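Side-chain contacts in protease Do-like 2, chloroplastic (Arabidopsis thaliana, PDB 4FLN), which acts as a chloroplast serine protease that makes the primary cut in the photodamaged D1 protein of photosystem II: residues S77-M80 and L86-N89; L126-E129 and F133-G136. All coordinates share one frame; numbering follows the deposited sequence.

Interaction 1 (S77-M80 and L86-N89); sequences SAFM and LLTN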
loop_
_atom_site.group_PDB
_atom_site.type_symbol
_atom_site.label_atom_id
_atom_site.label_comp_id
_atom_site.label_asym_id
_atom_site.label_seq_id
_atom_site.Cartn_x
_atom_site.Cartn_y
_atom_site.Cartn_z
ATOM N N SER B 77 32.352 7.358 9.738
ATOM C CA SER B 77 33.352 7.347 10.806
ATOM C C SER B 77 34.680 6.716 10.417
ATOM O O SER B 77 34.740 5.801 9.598
ATOM C CB SER B 77 32.802 6.669 12.056
ATOM O OG SER B 77 31.742 7.429 12.596
ATOM N N ALA B 78 35.743 7.220 11.023
ATOM C CA ALA B 78 37.072 6.653 10.853
ATOM C C ALA B 78 37.848 6.778 12.163
ATOM O O ALA B 78 37.409 7.470 13.083
ATOM C CB ALA B 78 37.805 7.338 9.708
ATOM N N PHE B 79 38.983 6.092 12.263
ATOM C CA PHE B 79 39.796 6.182 13.470
ATOM C C PHE B 79 41.274 5.986 13.193
ATOM O O PHE B 79 41.654 5.388 12.192
ATOM C CB PHE B 79 39.319 5.179 14.524
ATOM C CG PHE B 79 39.292 3.756 14.044
ATOM C CD1 PHE B 79 38.209 3.272 13.324
ATOM C CD2 PHE B 79 40.336 2.892 14.333
ATOM C CE1 PHE B 79 38.178 1.955 12.891
ATOM C CE2 PHE B 79 40.308 1.573 13.901
ATOM C CZ PHE B 79 39.231 1.108 13.180
ATOM N N MET B 80 42.100 6.483 14.103
ATOM C CA MET B 80 43.545 6.402 13.961
ATOM C C MET B 80 44.048 5.017 14.341
ATOM O O MET B 80 43.880 4.574 15.478
ATOM C CB MET B 80 44.209 7.448 14.855
ATOM C CG MET B 80 43.700 8.861 14.625
ATOM S SD MET B 80 44.330 10.032 15.836
ATOM C CE MET B 80 43.529 11.544 15.307
ATOM N N LEU B 86 44.402 6.655 8.739
ATOM C CA LEU B 86 43.045 6.550 9.267
ATOM C C LEU B 86 42.307 5.379 8.623
ATOM O O LEU B 86 42.382 5.169 7.415
ATOM C CB LEU B 86 42.261 7.839 9.013
ATOM C CG LEU B 86 42.772 9.071 9.748
ATOM C CD1 LEU B 86 41.914 10.284 9.430
ATOM C CD2 LEU B 86 42.800 8.790 11.248
ATOM N N LEU B 87 41.584 4.624 9.433
ATOM C CA LEU B 87 40.841 3.474 8.938
ATOM C C LEU B 87 39.381 3.852 8.746
ATOM O O LEU B 87 38.820 4.589 9.548
ATOM C CB LEU B 87 40.952 2.331 9.947
ATOM C CG LEU B 87 40.730 0.901 9.466
ATOM C CD1 LEU B 87 41.260 0.728 8.062
ATOM C CD2 LEU B 87 41.435 -0.050 10.415
ATOM N N THR B 88 38.762 3.350 7.688
ATOM C CA THR B 88 37.331 3.563 7.497
ATOM C C THR B 88 36.696 2.516 6.592
ATOM O O THR B 88 37.355 1.593 6.145
ATOM C CB THR B 88 37.027 4.973 6.953
ATOM O OG1 THR B 88 35.628 5.243 7.096
ATOM C CG2 THR B 88 37.413 5.088 5.484
ATOM N N ASN B 89 35.399 2.647 6.347
ATOM C CA ASN B 89 34.745 1.802 5.364
ATOM C C ASN B 89 34.998 2.366 3.981
ATOM O O ASN B 89 35.153 3.574 3.818
ATOM C CB ASN B 89 33.247 1.710 5.622
ATOM C CG ASN B 89 32.919 0.829 6.791
ATOM O OD1 ASN B 89 32.228 1.241 7.722
ATOM N ND2 ASN B 89 33.425 -0.390 6.765
#
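Phe79 and Leu87 make the close-packed middle of this pairing. Their side chains extend together from one face of the sheet. Leu87 CB lies over one face of the phenyl ring, nearer the edge of the ring than its middle, in a CH-pi contact 4.0 Å from the centroid of the Phe79 ring. One branch of the leucine then follows the ring outward, CD2 coming to 3.7 Å from Phe79 CZ. The ring takes this position because Phe79 CG stands between its own backbone N and carbonyl carbon (chi1 56°). Beneath the pair the backbones are joined both ways: Leu87 N bonds to Phe79 O at 2.9 Å and Phe79 N to Leu87 O at 3.1 Å. These are the two strands of an antiparallel beta hairpin, 72-82 and 85-88, in a six-stranded barrel of the trypsin-like protease domain, with Phe79 and Leu87 as a hydrogen-bonded pair. Beyond Leu87, the phenyl ring also touches Cys211 and Val214, on a strand of the second barrel. On the other face of the sheet Met80 and Leu86 form a non-hydrogen-bonded pair whose side chains keep company in the same fashion, Met80 CG resting 3.5 Å from Leu86 CD2. The Ser77 end is looser and joined mainly by polar atoms. Here Thr88 turns OG1 away from its backbone N (chi1 -166°) and donates to Ser77 O at 2.7 Å, approaching from above the carbonyl plane. Ser77 directs its own hydroxyl elsewhere, to Tyr157 N and Gly198 O. The Ala78 methyl lies beside Thr88 CB, 3.7 Å away.

Interaction 2 (L126-E129 and F133-G136); sequences LSVE and FWKG
Val128 meets both Phe133 and Trp134, and it carries nearly all of the first segment's share of this contact. Leu126 and Ser127 lead up to it along the strand, their side chains turned to other neighbours: Leu126 to Val114 and Leu86, Ser127 to Lys113 and Leu115. At Val128 the CA-CB bond points at the loop that follows the strand. Its CG1 methyl lies over one face of the Phe133 ring, 3.4 Å from Phe133 CD2, and the valine stands roughly perpendicular to the phenylalanine. The same methyl reaches the pyrrole side of the indole, 3.8 Å from Trp134 CD1. One valine branch thus fits into the angle between two rings. Those rings are themselves set edge against face, Phe133 CD2 standing over the centre of the Trp134 ring. Phe133 CG swings anti to its backbone N (chi1 179°), which carries the phenyl ring in under the indole. The one polar link uses the Val128 carbonyl: Trp134 NE1 donates to Val128 O at 3.0 Å, with the oxygen close to the indole plane. The bond is bent, 147° at the hydrogen, and the donor stands well above the carbonyl plane. Ser130 OG adds only a weak bond to this oxygen. A leucine at Trp134 would probably leave Val128 O without its indole donor and open a gap beside the Phe133 edge. At Glu129 the bond to CB points away from the loop. Val128 and Phe133 both rest on Val101 of strand 96-102, Tyr110 meets Phe133 edge-to-face, and Phe133 and Trp134 both reach Leu86 of strand 85-88 and Met80 of strand 72-82.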
loop_
_atom_site.group_PDB
_atom_site.type_symbol
_atom_site.label_atom_id
_atom_site.label_comp_id
_atom_site.label_asym_id
_atom_site.label_seq_id
_atom_site.Cartn_x
_atom_site.Cartn_y
_atom_site.Cartn_z
ATOM N N LEU B 126 43.062 6.130 4.951
ATOM C CA LEU B 126 43.209 7.525 4.562
ATOM C C LEU B 126 44.468 8.119 5.183
ATOM O O LEU B 126 44.876 7.736 6.291
ATOM C CB LEU B 126 41.994 8.349 4.993
ATOM C CG LEU B 126 40.572 7.930 4.632
ATOM C CD1 LEU B 126 39.597 8.838 5.355
ATOM C CD2 LEU B 126 40.334 7.989 3.142
ATOM N N SER B 127 45.077 9.057 4.465
ATOM C CA SER B 127 46.206 9.820 4.994
ATOM C C SER B 127 45.730 11.244 5.219
ATOM O O SER B 127 44.782 11.692 4.569
ATOM C CB SER B 127 47.400 9.801 4.030
ATOM O OG SER B 127 47.099 10.478 2.820
ATOM N N VAL B 128 46.355 11.944 6.159
ATOM C CA VAL B 128 45.959 13.321 6.433
ATOM C C VAL B 128 47.118 14.312 6.516
ATOM O O VAL B 128 48.202 13.987 6.999
ATOM C CB VAL B 128 45.076 13.431 7.689
ATOM C CG1 VAL B 128 45.432 14.679 8.490
ATOM C CG2 VAL B 128 43.615 13.450 7.286
ATOM N N GLU B 129 46.861 15.521 6.024
ATOM C CA GLU B 129 47.834 16.604 6.042
ATOM C C GLU B 129 47.273 17.902 6.650
ATOM O O GLU B 129 46.334 18.494 6.109
ATOM C CB GLU B 129 48.366 16.854 4.630
ATOM C CG GLU B 129 47.291 16.841 3.560
ATOM C CD GLU B 129 47.795 17.368 2.231
ATOM O OE1 GLU B 129 48.982 17.756 2.161
ATOM O OE2 GLU B 129 47.007 17.397 1.262
ATOM N N PHE B 133 46.413 18.413 12.838
ATOM C CA PHE B 133 45.521 17.282 13.016
ATOM C C PHE B 133 46.224 16.206 13.839
ATOM O O PHE B 133 45.767 15.838 14.923
ATOM C CB PHE B 133 45.164 16.726 11.641
ATOM C CG PHE B 133 44.260 15.534 11.677
ATOM C CD1 PHE B 133 42.888 15.688 11.602
ATOM C CD2 PHE B 133 44.779 14.260 11.758
ATOM C CE1 PHE B 133 42.048 14.594 11.620
ATOM C CE2 PHE B 133 43.946 13.158 11.778
ATOM C CZ PHE B 133 42.577 13.327 11.708
ATOM N N TRP B 134 47.331 15.696 13.313
ATOM C CA TRP B 134 48.084 14.629 13.972
ATOM C C TRP B 134 48.737 15.003 15.301
ATOM O O TRP B 134 49.300 14.141 15.974
ATOM C CB TRP B 134 49.137 14.068 13.018
ATOM C CG TRP B 134 48.516 13.411 11.843
ATOM C CD1 TRP B 134 48.462 13.885 10.564
ATOM C CD2 TRP B 134 47.817 12.162 11.842
ATOM N NE1 TRP B 134 47.785 12.996 9.763
ATOM C CE2 TRP B 134 47.379 11.931 10.526
ATOM C CE3 TRP B 134 47.528 11.214 12.826
ATOM C CZ2 TRP B 134 46.665 10.791 10.170
ATOM C CZ3 TRP B 134 46.828 10.086 12.470
ATOM C CH2 TRP B 134 46.403 9.882 11.153
ATOM N N LYS B 135 48.687 16.281 15.667
ATOM C CA LYS B 135 49.281 16.721 16.929
ATOM C C LYS B 135 48.600 16.081 18.146
ATOM O O LYS B 135 47.377 16.146 18.298
ATOM C CB LYS B 135 49.257 18.241 17.039
ATOM N N GLY B 136 49.407 15.462 19.006
ATOM C CA GLY B 136 48.927 14.898 20.255
ATOM C C GLY B 136 47.944 13.759 20.071
ATOM O O GLY B 136 47.168 13.446 20.975
#

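How the interactions relate
Interactions 1 and 2 follow each other along the chain, their centres about 12 Å apart; both involve the same barrel, interaction 2 joining one of its strands to the loop that follows. Strands 85-88 and 123-129 are neighbours in the sheet, probably linked by a hydrogen bond from Leu86 N to Leu126 O (2.7 Å). Side chains join them too: Leu86 CD2 packs 3.8 Å from Trp134 CH2, and Met80 CE 3.9 Å from Phe133 CE2. Interaction 1 lies nearer the probable charge-relay residues: the side chain of Ser77 is about 6 Å from that of Ser200, and that of Thr88 about 7 Å from that of His91. Interaction 2 lies away from these residues.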